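Local coordinates for penicillin-binding protein 2 (Pbp2) (Helicobacter pylori, PDB 5LP5) that probably cross-links peptidoglycan as a penicillin-binding transpeptidase and forms a complex with MreC in the bacterial cell wall synthesis machinery, at residues L319-L322 with E323-I327; K479-Q482 with A483-G487; L359-A362 with I363-V367; N493-G497 with T498-S502. All coordinates share one frame; numbering follows the deposited sequence.

Interaction 1: L319-L322 with E323-I327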
ATOM      1  N   LEU A 319      23.299  44.283  12.012  1.00 61.75           N
ATOM      2  CA  LEU A 319      24.405  43.517  12.576  1.00 62.46           C
ATOM      3  C   LEU A 319      25.716  43.798  11.835  1.00 63.76           C
ATOM      4  O   LEU A 319      26.790  43.813  12.442  1.00 66.92           O
ATOM      5  CB  LEU A 319      24.087  42.018  12.589  1.00 59.58           C
ATOM      6  CG  LEU A 319      25.216  41.108  13.092  1.00 60.75           C
ATOM      7  CD1 LEU A 319      25.534  41.376  14.551  1.00 60.48           C
ATOM      8  CD2 LEU A 319      24.889  39.639  12.873  1.00 60.07           C
ATOM      9  N   SER A 320      25.625  44.021  10.531  1.00 64.67           N
ATOM     10  CA  SER A 320      26.792  44.380   9.738  1.00 68.44           C
ATOM     11  C   SER A 320      27.306  45.782  10.084  1.00 68.59           C
ATOM     12  O   SER A 320      28.516  45.998  10.166  1.00 69.29           O
ATOM     13  CB  SER A 320      26.461  44.323   8.246  1.00 72.64           C
ATOM     14  OG  SER A 320      27.651  44.331   7.461  1.00 77.70           O
ATOM     15  N   PHE A 321      26.395  46.736  10.273  1.00 66.64           N
ATOM     16  CA  PHE A 321      26.783  48.096  10.654  1.00 66.70           C
ATOM     17  C   PHE A 321      27.636  48.068  11.908  1.00 71.31           C
ATOM     18  O   PHE A 321      28.761  48.588  11.936  1.00 76.87           O
ATOM     19  CB  PHE A 321      25.563  48.977  10.952  1.00 62.84           C
ATOM     20  CG  PHE A 321      24.715  49.294   9.757  1.00 60.30           C
ATOM     21  CD1 PHE A 321      25.210  49.192   8.462  1.00 59.68           C
ATOM     22  CD2 PHE A 321      23.419  49.750   9.938  1.00 58.69           C
ATOM     23  CE1 PHE A 321      24.414  49.516   7.382  1.00 59.36           C
ATOM     24  CE2 PHE A 321      22.620  50.077   8.860  1.00 57.98           C
ATOM     25  CZ  PHE A 321      23.116  49.961   7.581  1.00 57.83           C
ATOM     26  N   LEU A 322      27.077  47.460  12.951  1.00 71.08           N
ATOM     27  CA  LEU A 322      27.712  47.418  14.261  1.00 71.30           C
ATOM     28  C   LEU A 322      29.062  46.745  14.194  1.00 70.88           C
ATOM     29  O   LEU A 322      29.952  47.037  14.992  1.00 73.98           O
ATOM     30  CB  LEU A 322      26.838  46.648  15.243  1.00 72.58           C
ATOM     31  CG  LEU A 322      25.465  47.217  15.556  1.00 74.74           C
ATOM     32  CD1 LEU A 322      24.630  46.158  16.267  1.00 76.34           C
ATOM     33  CD2 LEU A 322      25.612  48.463  16.403  1.00 76.84           C
ATOM     34  N   GLU A 323      29.202  45.822  13.254  1.00 70.37           N
ATOM     35  CA  GLU A 323      30.407  45.033  13.133  1.00 74.55           C
ATOM     36  C   GLU A 323      31.515  45.794  12.392  1.00 78.54           C
ATOM     37  O   GLU A 323      32.693  45.717  12.761  1.00 77.21           O
ATOM     38  CB  GLU A 323      30.048  43.742  12.414  1.00 73.65           C
ATOM     39  CG  GLU A 323      31.172  42.752  12.215  1.00 73.82           C
ATOM     40  CD  GLU A 323      30.662  41.454  11.634  1.00 72.24           C
ATOM     41  OE1 GLU A 323      29.463  41.383  11.273  1.00 69.80           O
ATOM     42  OE2 GLU A 323      31.472  40.518  11.535  1.00 73.51           O
ATOM     43  N   ASN A 324      31.123  46.558  11.372  1.00 80.85           N
ATOM     44  CA  ASN A 324      32.075  47.134  10.431  1.00 83.39           C
ATOM     45  C   ASN A 324      32.354  48.619  10.645  1.00 84.79           C
ATOM     46  O   ASN A 324      33.417  49.120  10.261  1.00 85.75           O
ATOM     47  CB  ASN A 324      31.574  46.886   9.013  1.00 83.42           C
ATOM     48  CG  ASN A 324      31.666  45.424   8.620  1.00 84.94           C
ATOM     49  OD1 ASN A 324      32.757  44.854   8.605  1.00 86.13           O
ATOM     50  ND2 ASN A 324      30.522  44.802   8.319  1.00 83.32           N
ATOM     51  N   LEU A 325      31.398  49.317  11.256  1.00 81.80           N
ATOM     52  CA  LEU A 325      31.518  50.750  11.488  1.00 81.55           C
ATOM     53  C   LEU A 325      31.987  51.007  12.927  1.00 83.03           C
ATOM     54  O   LEU A 325      32.231  50.061  13.681  1.00 78.81           O
ATOM     55  CB  LEU A 325      30.176  51.434  11.207  1.00 78.29           C
ATOM     56  CG  LEU A 325      29.551  51.205   9.821  1.00 76.01           C
ATOM     57  CD1 LEU A 325      28.252  51.979   9.670  1.00 75.43           C
ATOM     58  CD2 LEU A 325      30.504  51.578   8.692  1.00 77.28           C
ATOM     59  N   HIS A 326      32.133  52.283  13.287  1.00 88.47           N
ATOM     60  CA  HIS A 326      32.415  52.699  14.670  1.00 91.84           C
ATOM     61  C   HIS A 326      31.162  53.275  15.324  1.00 89.99           C
ATOM     62  O   HIS A 326      31.076  54.487  15.562  1.00 88.71           O
ATOM     63  CB  HIS A 326      33.510  53.766  14.702  1.00 96.16           C
ATOM     64  CG  HIS A 326      34.831  53.295  14.191  1.00 98.03           C
ATOM     65  ND1 HIS A 326      35.150  53.275  12.850  1.00 98.83           N
ATOM     66  CD2 HIS A 326      35.927  52.850  14.848  1.00 96.85           C
ATOM     67  CE1 HIS A 326      36.386  52.833  12.703  1.00 99.49           C
ATOM     68  NE2 HIS A 326      36.878  52.567  13.900  1.00100.27           N
ATOM     69  N   ILE A 327      30.200  52.398  15.610  1.00 86.48           N
ATOM     70  CA  ILE A 327      28.887  52.793  16.141  1.00 82.10           C
ATOM     71  C   ILE A 327      28.305  51.714  17.066  1.00 79.88           C
ATOM     72  O   ILE A 327      28.910  50.657  17.253  1.00 78.98           O
ATOM     73  CB  ILE A 327      27.884  53.134  15.007  1.00 78.98           C
ATOM     74  CG1 ILE A 327      27.834  52.025  13.943  1.00 76.48           C
ATOM     75  CG2 ILE A 327      28.244  54.471  14.366  1.00 80.97           C
ATOM     76  CD1 ILE A 327      26.623  51.132  14.041  1.00 74.51           C
TER
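Ile327 folds back onto the helix end and lays its CD1 against Leu322 and Phe321. The side chains of Leu322 and Ile327 meet at about a right angle, with Leu322 CD2 and Ile327 CD1 3.7 Å apart. Ile327 CD1 also lies 3.9 Å from Phe321 CB. Ile327 places CG1 between its backbone N and carbonyl carbon (chi1 50°), and this carries CD1 to the helix. Leu325 approaches Phe321 from another direction. Leu325 CD1 comes within 4.2 Å of Phe321 CB and stands oblique to the ring.

The polar side of the turn is built on Ser320. Ser320 O accepts a bond from Asn324 N at 2.9 Å. Asn324 then turns its amide back toward the same residue. Asn324 ND2 makes weak bonds to Ser320 O and to Ser320 OG, each 3.0 Å long. Ser320 O thus takes one sound bond, from Asn324 N, and weak ones from Asn324 ND2 and Glu323 N. The last regular helical bond runs from Leu325 N to Phe321 O, 2.8 Å and fairly straight (158°). Leu325 is the first residue to leave helical backbone angles. The chain turns there, and Ile327 packs against the apolar side of the last turn.

This is the partly buried C-terminal end of helix 314-324 in the transpeptidase domain. Ser320 OG and Glu323 OE1 both make weak bonds to Thr386 OG1 of helix 380-389. Phe321 packs on Tyr370, and Leu325 and Ile327 on Phe374, of helix 369-377, while Leu319 packs on helix 475-493.

Interaction 2: K479-Q482 with A483-G487; sequences KKLQ and ALRVG
Arg485 N donates to Leu481 O at 2.8 Å, with an N-H...O angle of 156°. This i to i+4 bond brings the two side chains to the same side of the helix. One residue on, Val486 N reaches Gln482 O, also at 2.8 Å. The bond from Leu484 N to Lys480 O is longer and weak.

The main side-chain feature is Arg485 folding back along its own helix. Its chain bends at chi3 (-75°), which returns the guanidinium to the preceding turn. One face of the group then lies over the backbone, with Leu481 C above its centre and Gln482 N toward its rim. Arg485 NH1 comes to 3.6 Å from Leu481 CB. Arg485 NH2, the other nitrogen of the fork, lies 3.7 Å from Gln482 CB. The Gln482 and Arg485 side chains cross at about a right angle, and their amide and guanidinium planes are 45° apart. The guanidinium meets the CB of Gln482, not its amide, so the two flat groups do not stack. The polar partner of NH1 is Ile451 O in helix 441-453, and this bond helps to hold the folded guanidinium in place.

The CD2 branch of Leu481 turns to Leu484, with Leu481 CD2 4.0 Å from Leu484 CD1.

These turns belong to helix 475-493, which has neighbours on several sides. Leu481 and Leu484 pack on Ile451 of helix 441-453. Leu484 also reaches Met315 of helix 314-324. Lys480 packs on that helix too and forms a salt bridge with Glu329. Ala483 and Val486 pack on Tyr360 of helix 359-364.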
ATOM      1  N   LYS A 479      26.983  38.496  20.826  1.00 72.78           N
ATOM      2  CA  LYS A 479      26.602  39.479  21.844  1.00 73.03           C
ATOM      3  C   LYS A 479      25.573  40.480  21.325  1.00 69.49           C
ATOM      4  O   LYS A 479      24.590  40.789  22.003  1.00 72.60           O
ATOM      5  CB  LYS A 479      27.817  40.253  22.372  1.00 76.17           C
ATOM      6  CG  LYS A 479      27.404  41.498  23.166  1.00 80.61           C
ATOM      7  CD  LYS A 479      28.447  42.038  24.135  1.00 84.46           C
ATOM      8  CE  LYS A 479      27.751  42.759  25.293  1.00 84.35           C
ATOM      9  NZ  LYS A 479      28.680  43.266  26.334  1.00 85.15           N
ATOM     10  N   LYS A 480      25.801  40.981  20.120  1.00 68.02           N
ATOM     11  CA  LYS A 480      24.908  41.964  19.524  1.00 67.54           C
ATOM     12  C   LYS A 480      23.528  41.394  19.193  1.00 65.41           C
ATOM     13  O   LYS A 480      22.571  42.149  19.026  1.00 62.32           O
ATOM     14  CB  LYS A 480      25.548  42.569  18.279  1.00 69.90           C
ATOM     15  CG  LYS A 480      26.824  43.341  18.566  1.00 77.34           C
ATOM     16  CD  LYS A 480      26.600  44.507  19.521  1.00 82.08           C
ATOM     17  CE  LYS A 480      27.901  45.000  20.137  1.00 83.47           C
ATOM     18  NZ  LYS A 480      27.623  45.979  21.219  1.00 84.08           N
ATOM     19  N   LEU A 481      23.418  40.069  19.119  1.00 66.00           N
ATOM     20  CA  LEU A 481      22.131  39.424  18.846  1.00 64.80           C
ATOM     21  C   LEU A 481      21.028  39.868  19.805  1.00 64.75           C
ATOM     22  O   LEU A 481      19.886  40.088  19.384  1.00 63.35           O
ATOM     23  CB  LEU A 481      22.253  37.893  18.870  1.00 63.98           C
ATOM     24  CG  LEU A 481      23.035  37.262  17.715  1.00 66.31           C
ATOM     25  CD1 LEU A 481      23.124  35.758  17.881  1.00 66.36           C
ATOM     26  CD2 LEU A 481      22.412  37.604  16.372  1.00 65.94           C
ATOM     27  N   GLN A 482      21.348  39.994  21.091  1.00 64.92           N
ATOM     28  CA  GLN A 482      20.295  40.317  22.048  1.00 64.99           C
ATOM     29  C   GLN A 482      19.641  41.641  21.685  1.00 63.19           C
ATOM     30  O   GLN A 482      18.411  41.766  21.675  1.00 58.31           O
ATOM     31  CB  GLN A 482      20.787  40.359  23.482  1.00 67.85           C
ATOM     32  CG  GLN A 482      19.584  40.337  24.410  1.00 71.97           C
ATOM     33  CD  GLN A 482      19.928  40.198  25.859  1.00 77.77           C
ATOM     34  OE1 GLN A 482      21.085  40.305  26.264  1.00 84.09           O
ATOM     35  NE2 GLN A 482      18.910  39.954  26.663  1.00 80.74           N
ATOM     36  N   ALA A 483      20.484  42.620  21.375  1.00 64.75           N
ATOM     37  CA  ALA A 483      20.015  43.908  20.904  1.00 65.30           C
ATOM     38  C   ALA A 483      18.971  43.713  19.828  1.00 63.95           C
ATOM     39  O   ALA A 483      17.874  44.280  19.894  1.00 64.94           O
ATOM     40  CB  ALA A 483      21.169  44.710  20.353  1.00 68.24           C
ATOM     41  N   LEU A 484      19.318  42.889  18.845  1.00 63.29           N
ATOM     42  CA  LEU A 484      18.429  42.608  17.717  1.00 59.95           C
ATOM     43  C   LEU A 484      17.121  41.959  18.180  1.00 55.79           C
ATOM     44  O   LEU A 484      16.043  42.308  17.691  1.00 56.56           O
ATOM     45  CB  LEU A 484      19.126  41.708  16.699  1.00 59.14           C
ATOM     46  CG  LEU A 484      20.431  42.259  16.116  1.00 61.92           C
ATOM     47  CD1 LEU A 484      21.136  41.231  15.237  1.00 62.61           C
ATOM     48  CD2 LEU A 484      20.183  43.542  15.340  1.00 63.63           C
ATOM     49  N   ARG A 485      17.225  41.022  19.121  1.00 51.33           N
ATOM     50  CA  ARG A 485      16.044  40.344  19.650  1.00 50.39           C
ATOM     51  C   ARG A 485      15.109  41.322  20.347  1.00 52.18           C
ATOM     52  O   ARG A 485      13.874  41.248  20.182  1.00 48.08           O
ATOM     53  CB  ARG A 485      16.444  39.229  20.607  1.00 49.59           C
ATOM     54  CG  ARG A 485      17.079  38.046  19.894  1.00 48.74           C
ATOM     55  CD  ARG A 485      17.212  36.853  20.802  1.00 47.92           C
ATOM     56  NE  ARG A 485      18.309  37.038  21.742  1.00 47.43           N
ATOM     57  CZ  ARG A 485      19.529  36.523  21.607  1.00 47.76           C
ATOM     58  NH1 ARG A 485      19.861  35.776  20.561  1.00 44.81           N
ATOM     59  NH2 ARG A 485      20.436  36.764  22.541  1.00 53.70           N
ATOM     60  N   VAL A 486      15.709  42.239  21.110  1.00 52.83           N
ATOM     61  CA  VAL A 486      14.945  43.256  21.837  1.00 53.24           C
ATOM     62  C   VAL A 486      14.166  44.106  20.841  1.00 51.00           C
ATOM     63  O   VAL A 486      13.007  44.459  21.076  1.00 49.65           O
ATOM     64  CB  VAL A 486      15.851  44.154  22.728  1.00 55.93           C
ATOM     65  CG1 VAL A 486      15.042  45.294  23.364  1.00 57.16           C
ATOM     66  CG2 VAL A 486      16.541  43.327  23.819  1.00 55.39           C
ATOM     67  N   GLY A 487      14.806  44.430  19.727  1.00 50.56           N
ATOM     68  CA  GLY A 487      14.124  45.133  18.658  1.00 52.76           C
ATOM     69  C   GLY A 487      12.914  44.346  18.171  1.00 52.80           C
ATOM     70  O   GLY A 487      11.802  44.886  18.132  1.00 50.75           O
TER

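Interaction 3: L359-A362 with I363-V367; sequences LYKA and IRESV
Glu365 runs back over Lys361, one helical turn earlier. Glu365 CB lies 3.5 Å from Lys361 O, which accepts the bond from Glu365 N at 2.9 Å. CG stays near that carbonyl. Glu365 CD then meets the lysine chain, 3.6 Å from Lys361 CE. At the tip, OE1 and OE2 both lie beside CE, and Lys361 NZ is farther off, 4.2 Å from Glu365 OE1. The two chains cross at a slant. OE2 also has a long salt bridge to Arg364 NH1, whose guanidinium lays one face over Lys361 CG. Arg364 NE makes the stronger bridge, to Glu490 of helix 475-493.

On the apolar side, Leu359 CD2 packs on Ile363 CD1. A Schellman motif ends the helix: Val367 N bonds to Ala362 O at 2.9 Å and Ser366 N to Ile363 O at 3.2 Å. Ser366 has the positive phi this motif needs (51°). The turn sets Ser366 OG to bond with Ser311 OG of the probable SxxK motif, so Ser366 is probably the serine of the second conserved motif of these enzymes.

Lys361 NZ is bonded to Asn356 O and His354 O. Both cations would probably favour a charged Glu365, but only modestly, given these stronger partners.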
ATOM      1  N   LEU A 359      19.152  51.985  16.583  1.00 90.65           N
ATOM      2  CA  LEU A 359      18.945  50.632  16.025  1.00 84.03           C
ATOM      3  C   LEU A 359      17.642  49.977  16.532  1.00 81.46           C
ATOM      4  O   LEU A 359      16.805  49.547  15.735  1.00 81.48           O
ATOM      5  CB  LEU A 359      20.150  49.721  16.322  1.00 83.22           C
ATOM      6  CG  LEU A 359      20.457  48.602  15.305  1.00 81.34           C
ATOM      7  CD1 LEU A 359      21.780  47.911  15.612  1.00 80.50           C
ATOM      8  CD2 LEU A 359      19.369  47.554  15.213  1.00 79.81           C
ATOM      9  N   TYR A 360      17.475  49.917  17.855  1.00 78.90           N
ATOM     10  CA  TYR A 360      16.261  49.346  18.479  1.00 75.83           C
ATOM     11  C   TYR A 360      14.992  49.904  17.818  1.00 76.75           C
ATOM     12  O   TYR A 360      14.067  49.157  17.483  1.00 75.43           O
ATOM     13  CB  TYR A 360      16.187  49.621  20.002  1.00 73.72           C
ATOM     14  CG  TYR A 360      17.288  49.011  20.878  1.00 72.00           C
ATOM     15  CD1 TYR A 360      17.114  47.789  21.515  1.00 70.61           C
ATOM     16  CD2 TYR A 360      18.484  49.688  21.099  1.00 72.51           C
ATOM     17  CE1 TYR A 360      18.110  47.249  22.314  1.00 70.87           C
ATOM     18  CE2 TYR A 360      19.478  49.156  21.899  1.00 71.61           C
ATOM     19  CZ  TYR A 360      19.287  47.940  22.500  1.00 71.73           C
ATOM     20  OH  TYR A 360      20.286  47.418  23.283  1.00 75.95           O
ATOM     21  N   LYS A 361      14.961  51.220  17.629  1.00 81.25           N
ATOM     22  CA  LYS A 361      13.764  51.899  17.134  1.00 87.41           C
ATOM     23  C   LYS A 361      13.575  51.712  15.624  1.00 85.30           C
ATOM     24  O   LYS A 361      12.437  51.645  15.128  1.00 79.04           O
ATOM     25  CB  LYS A 361      13.808  53.391  17.483  1.00 95.20           C
ATOM     26  CG  LYS A 361      12.475  54.104  17.238  1.00102.95           C
ATOM     27  CD  LYS A 361      12.547  55.594  17.501  1.00110.93           C
ATOM     28  CE  LYS A 361      11.544  56.316  16.607  1.00116.43           C
ATOM     29  NZ  LYS A 361      11.674  57.793  16.604  1.00123.89           N
ATOM     30  N   ALA A 362      14.690  51.634  14.903  1.00 86.49           N
ATOM     31  CA  ALA A 362      14.661  51.424  13.450  1.00 87.80           C
ATOM     32  C   ALA A 362      14.109  50.040  13.090  1.00 81.30           C
ATOM     33  O   ALA A 362      13.391  49.873  12.090  1.00 78.39           O
ATOM     34  CB  ALA A 362      16.054  51.620  12.856  1.00 90.33           C
ATOM     35  N   ILE A 363      14.468  49.057  13.911  1.00 75.13           N
ATOM     36  CA  ILE A 363      13.908  47.721  13.813  1.00 68.12           C
ATOM     37  C   ILE A 363      12.425  47.780  14.160  1.00 68.29           C
ATOM     38  O   ILE A 363      11.565  47.338  13.375  1.00 73.08           O
ATOM     39  CB  ILE A 363      14.599  46.737  14.785  1.00 63.91           C
ATOM     40  CG1 ILE A 363      16.063  46.504  14.388  1.00 61.40           C
ATOM     41  CG2 ILE A 363      13.828  45.420  14.804  1.00 63.09           C
ATOM     42  CD1 ILE A 363      16.816  45.544  15.288  1.00 59.58           C
ATOM     43  N   ARG A 364      12.145  48.326  15.343  1.00 67.02           N
ATOM     44  CA  ARG A 364      10.793  48.403  15.878  1.00 69.41           C
ATOM     45  C   ARG A 364       9.807  48.932  14.831  1.00 75.03           C
ATOM     46  O   ARG A 364       8.768  48.305  14.540  1.00 67.14           O
ATOM     47  CB  ARG A 364      10.767  49.310  17.117  1.00 70.23           C
ATOM     48  CG  ARG A 364       9.399  49.391  17.810  1.00 71.48           C
ATOM     49  CD  ARG A 364       9.259  50.623  18.677  1.00 74.35           C
ATOM     50  NE  ARG A 364      10.412  50.790  19.551  1.00 77.91           N
ATOM     51  CZ  ARG A 364      10.704  51.906  20.206  1.00 82.71           C
ATOM     52  NH1 ARG A 364       9.926  52.980  20.110  1.00 84.68           N
ATOM     53  NH2 ARG A 364      11.788  51.942  20.960  1.00 89.26           N
ATOM     54  N   GLU A 365      10.155  50.080  14.251  1.00 84.18           N
ATOM     55  CA  GLU A 365       9.219  50.817  13.421  1.00 90.98           C
ATOM     56  C   GLU A 365       9.444  50.587  11.928  1.00 93.71           C
ATOM     57  O   GLU A 365       8.860  51.293  11.112  1.00100.87           O
ATOM     58  CB  GLU A 365       9.288  52.308  13.766  1.00 99.46           C
ATOM     59  CG  GLU A 365       8.803  52.645  15.171  1.00103.15           C
ATOM     60  CD  GLU A 365       8.964  54.115  15.529  1.00105.23           C
ATOM     61  OE1 GLU A 365       9.289  54.935  14.649  1.00107.95           O
ATOM     62  OE2 GLU A 365       8.768  54.462  16.704  1.00104.34           O
ATOM     63  N   SER A 366      10.260  49.585  11.578  1.00 92.69           N
ATOM     64  CA  SER A 366      10.550  49.246  10.183  1.00 88.36           C
ATOM     65  C   SER A 366      10.970  50.533   9.471  1.00 87.98           C
ATOM     66  O   SER A 366      10.449  50.851   8.406  1.00 91.26           O
ATOM     67  CB  SER A 366       9.318  48.596   9.518  1.00 90.15           C
ATOM     68  OG  SER A 366       9.602  48.034   8.246  1.00 87.48           O
ATOM     69  N   VAL A 367      11.902  51.273  10.084  1.00 85.19           N
ATOM     70  CA  VAL A 367      12.360  52.566   9.564  1.00 85.64           C
ATOM     71  C   VAL A 367      13.409  52.373   8.472  1.00 84.68           C
ATOM     72  O   VAL A 367      14.321  51.557   8.613  1.00 85.75           O
ATOM     73  CB  VAL A 367      12.969  53.456  10.667  1.00 87.25           C
ATOM     74  CG1 VAL A 367      13.506  54.754  10.090  1.00 91.23           C
ATOM     75  CG2 VAL A 367      11.942  53.766  11.726  1.00 86.39           C
TER

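Interaction 4: N493-G497 with T498-S502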
ATOM      1  N   ASN A 493       5.530  44.056  20.700  1.00 69.38           N
ATOM      2  CA  ASN A 493       5.146  44.362  22.088  1.00 72.17           C
ATOM      3  C   ASN A 493       5.141  45.843  22.495  1.00 72.86           C
ATOM      4  O   ASN A 493       4.386  46.235  23.378  1.00 70.85           O
ATOM      5  CB  ASN A 493       6.047  43.590  23.040  1.00 72.32           C
ATOM      6  CG  ASN A 493       5.865  42.103  22.907  1.00 73.23           C
ATOM      7  OD1 ASN A 493       4.841  41.563  23.310  1.00 71.05           O
ATOM      8  ND2 ASN A 493       6.852  41.432  22.316  1.00 75.77           N
ATOM      9  N   HIS A 494       6.000  46.658  21.889  1.00 74.88           N
ATOM     10  CA  HIS A 494       5.998  48.113  22.110  1.00 73.77           C
ATOM     11  C   HIS A 494       4.860  48.736  21.287  1.00 72.76           C
ATOM     12  O   HIS A 494       4.561  48.281  20.190  1.00 73.15           O
ATOM     13  CB  HIS A 494       7.352  48.703  21.702  1.00 76.28           C
ATOM     14  CG  HIS A 494       7.611  50.087  22.227  1.00 80.11           C
ATOM     15  ND1 HIS A 494       6.986  51.211  21.722  1.00 78.57           N
ATOM     16  CD2 HIS A 494       8.458  50.526  23.188  1.00 80.92           C
ATOM     17  CE1 HIS A 494       7.416  52.277  22.371  1.00 80.19           C
ATOM     18  NE2 HIS A 494       8.311  51.891  23.262  1.00 81.93           N
ATOM     19  N   LYS A 495       4.233  49.781  21.810  1.00 74.00           N
ATOM     20  CA  LYS A 495       3.019  50.338  21.196  1.00 73.03           C
ATOM     21  C   LYS A 495       3.300  51.026  19.858  1.00 74.20           C
ATOM     22  O   LYS A 495       2.429  51.096  18.986  1.00 71.53           O
ATOM     23  CB  LYS A 495       2.326  51.279  22.179  1.00 74.08           C
ATOM     24  CG  LYS A 495       1.950  50.563  23.475  1.00 74.81           C
ATOM     25  CD  LYS A 495       1.184  51.436  24.455  1.00 76.62           C
ATOM     26  CE  LYS A 495       0.614  50.612  25.603  1.00 73.73           C
ATOM     27  NZ  LYS A 495       0.140  51.483  26.719  1.00 74.04           N
ATOM     28  N   ASP A 496       4.533  51.504  19.704  1.00 75.95           N
ATOM     29  CA  ASP A 496       5.022  52.083  18.449  1.00 75.64           C
ATOM     30  C   ASP A 496       5.294  51.043  17.378  1.00 75.49           C
ATOM     31  O   ASP A 496       5.244  51.348  16.180  1.00 74.30           O
ATOM     32  CB  ASP A 496       6.314  52.851  18.714  1.00 73.97           C
ATOM     33  CG  ASP A 496       6.086  54.069  19.552  1.00 74.80           C
ATOM     34  OD1 ASP A 496       4.954  54.587  19.511  1.00 73.44           O
ATOM     35  OD2 ASP A 496       7.030  54.514  20.231  1.00 74.65           O
ATOM     36  N   GLY A 497       5.599  49.826  17.822  1.00 76.15           N
ATOM     37  CA  GLY A 497       5.910  48.711  16.934  1.00 75.33           C
ATOM     38  C   GLY A 497       4.943  48.593  15.779  1.00 75.74           C
ATOM     39  O   GLY A 497       3.734  48.786  15.937  1.00 79.52           O
ATOM     40  N   THR A 498       5.481  48.294  14.604  1.00 74.67           N
ATOM     41  CA  THR A 498       4.647  48.133  13.413  1.00 77.26           C
ATOM     42  C   THR A 498       3.581  47.054  13.612  1.00 72.96           C
ATOM     43  O   THR A 498       2.458  47.192  13.148  1.00 66.03           O
ATOM     44  CB  THR A 498       5.481  47.823  12.144  1.00 77.17           C
ATOM     45  OG1 THR A 498       4.602  47.465  11.066  1.00 79.75           O
ATOM     46  CG2 THR A 498       6.460  46.691  12.375  1.00 75.60           C
ATOM     47  N   ALA A 499       3.938  45.998  14.333  1.00 74.17           N
ATOM     48  CA  ALA A 499       3.067  44.840  14.502  1.00 71.90           C
ATOM     49  C   ALA A 499       2.437  44.771  15.892  1.00 74.23           C
ATOM     50  O   ALA A 499       2.404  43.704  16.504  1.00 78.78           O
ATOM     51  CB  ALA A 499       3.872  43.578  14.237  1.00 68.67           C
ATOM     52  N   TYR A 500       1.939  45.890  16.400  1.00 78.07           N
ATOM     53  CA  TYR A 500       1.337  45.904  17.735  1.00 81.64           C
ATOM     54  C   TYR A 500      -0.181  45.727  17.697  1.00 83.00           C
ATOM     55  O   TYR A 500      -0.736  44.899  18.421  1.00 76.85           O
ATOM     56  CB  TYR A 500       1.688  47.190  18.473  1.00 83.56           C
ATOM     57  CG  TYR A 500       1.022  47.296  19.821  1.00 86.54           C
ATOM     58  CD1 TYR A 500       1.553  46.643  20.936  1.00 85.56           C
ATOM     59  CD2 TYR A 500      -0.142  48.039  19.983  1.00 88.63           C
ATOM     60  CE1 TYR A 500       0.956  46.738  22.178  1.00 85.87           C
ATOM     61  CE2 TYR A 500      -0.747  48.146  21.229  1.00 92.07           C
ATOM     62  CZ  TYR A 500      -0.195  47.488  22.327  1.00 89.84           C
ATOM     63  OH  TYR A 500      -0.791  47.567  23.577  1.00 86.23           O
ATOM     64  N   HIS A 501      -0.841  46.509  16.847  1.00 90.69           N
ATOM     65  CA  HIS A 501      -2.302  46.483  16.733  1.00 92.65           C
ATOM     66  C   HIS A 501      -2.809  45.133  16.205  1.00 81.58           C
ATOM     67  O   HIS A 501      -3.969  44.787  16.409  1.00 79.07           O
ATOM     68  CB  HIS A 501      -2.814  47.668  15.879  1.00104.81           C
ATOM     69  CG  HIS A 501      -2.870  47.398  14.397  1.00119.78           C
ATOM     70  ND1 HIS A 501      -1.744  47.293  13.601  1.00117.40           N
ATOM     71  CD2 HIS A 501      -3.928  47.213  13.571  1.00123.90           C
ATOM     72  CE1 HIS A 501      -2.109  47.054  12.353  1.00114.47           C
ATOM     73  NE2 HIS A 501      -3.429  47.003  12.306  1.00120.36           N
ATOM     74  N   SER A 502      -1.923  44.377  15.558  1.00 74.75           N
ATOM     75  CA  SER A 502      -2.302  43.123  14.908  1.00 73.10           C
ATOM     76  C   SER A 502      -1.967  41.853  15.699  1.00 70.66           C
ATOM     77  O   SER A 502      -2.705  40.877  15.594  1.00 66.87           O
ATOM     78  CB  SER A 502      -1.695  43.043  13.504  1.00 69.51           C
ATOM     79  OG  SER A 502      -0.360  43.511  13.490  1.00 68.50           O
TER
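Tyr500 turns its ring toward Lys495, and the main contact is a CH-pi interaction. Lys495 CA sits over the centre of one face, 3.9 Å from the centroid of the Tyr500 ring and 12° off the ring normal. Tyr500 places CG anti to its backbone N (chi1 176°), which carries the ring back across the turn.

Van der Waals packing continues along the side chains, which lie side by side and point the same way. Lys495 CG is 3.9 Å from Tyr500 CZ, and Lys495 CE is 3.9 Å from Tyr500 OH. The carbonyl oxygens of Asn493 and His494 also come close, oblique to the ring and not hydrogen-bonded to it, with His494 O 3.5 Å from Tyr500 CD1.

Hydrogen bonds shape the two successive type I turns. Gly497 N makes a weak bond to His494 O, and Tyr500 N a weak one to Gly497 O at 3.4 Å. His494 ND1 accepts a straighter bond from Asp496 N, 3.2 Å long and in the plane of the imidazole.

The loop links helix 475-493 to strand 511-517, outermost of its sheet within this chain. Asn493 ND2 bonds to Tyr489 O and Leu510 O, and Thr498 and Ala499 pack on Thr514. The Cys492-Cys512 disulfide also joins this helix to the strand.

All four contacts lie in the transpeptidase domain, in the chain order interaction 1, interaction 3, interaction 2, interaction 4. Helix 475-493 connects them. It carries interaction 2, whose centre is 13 Å from that of interaction 1 and 12 Å from that of interaction 3, and it leads into interaction 4. Helices 314-324 and 359-364 both pack on it and touch each other through Leu322 and Leu359. The centres of interactions 3 and 4 are 11 Å apart. There Arg364 and Asp496 form a weak ion pair. The nearest atoms of interactions 1 and 4 are about 17 Å apart. Three helix contacts and one loop are thus joined around helix 475-493, and interaction 3 reaches the probable SxxK site through Ser366.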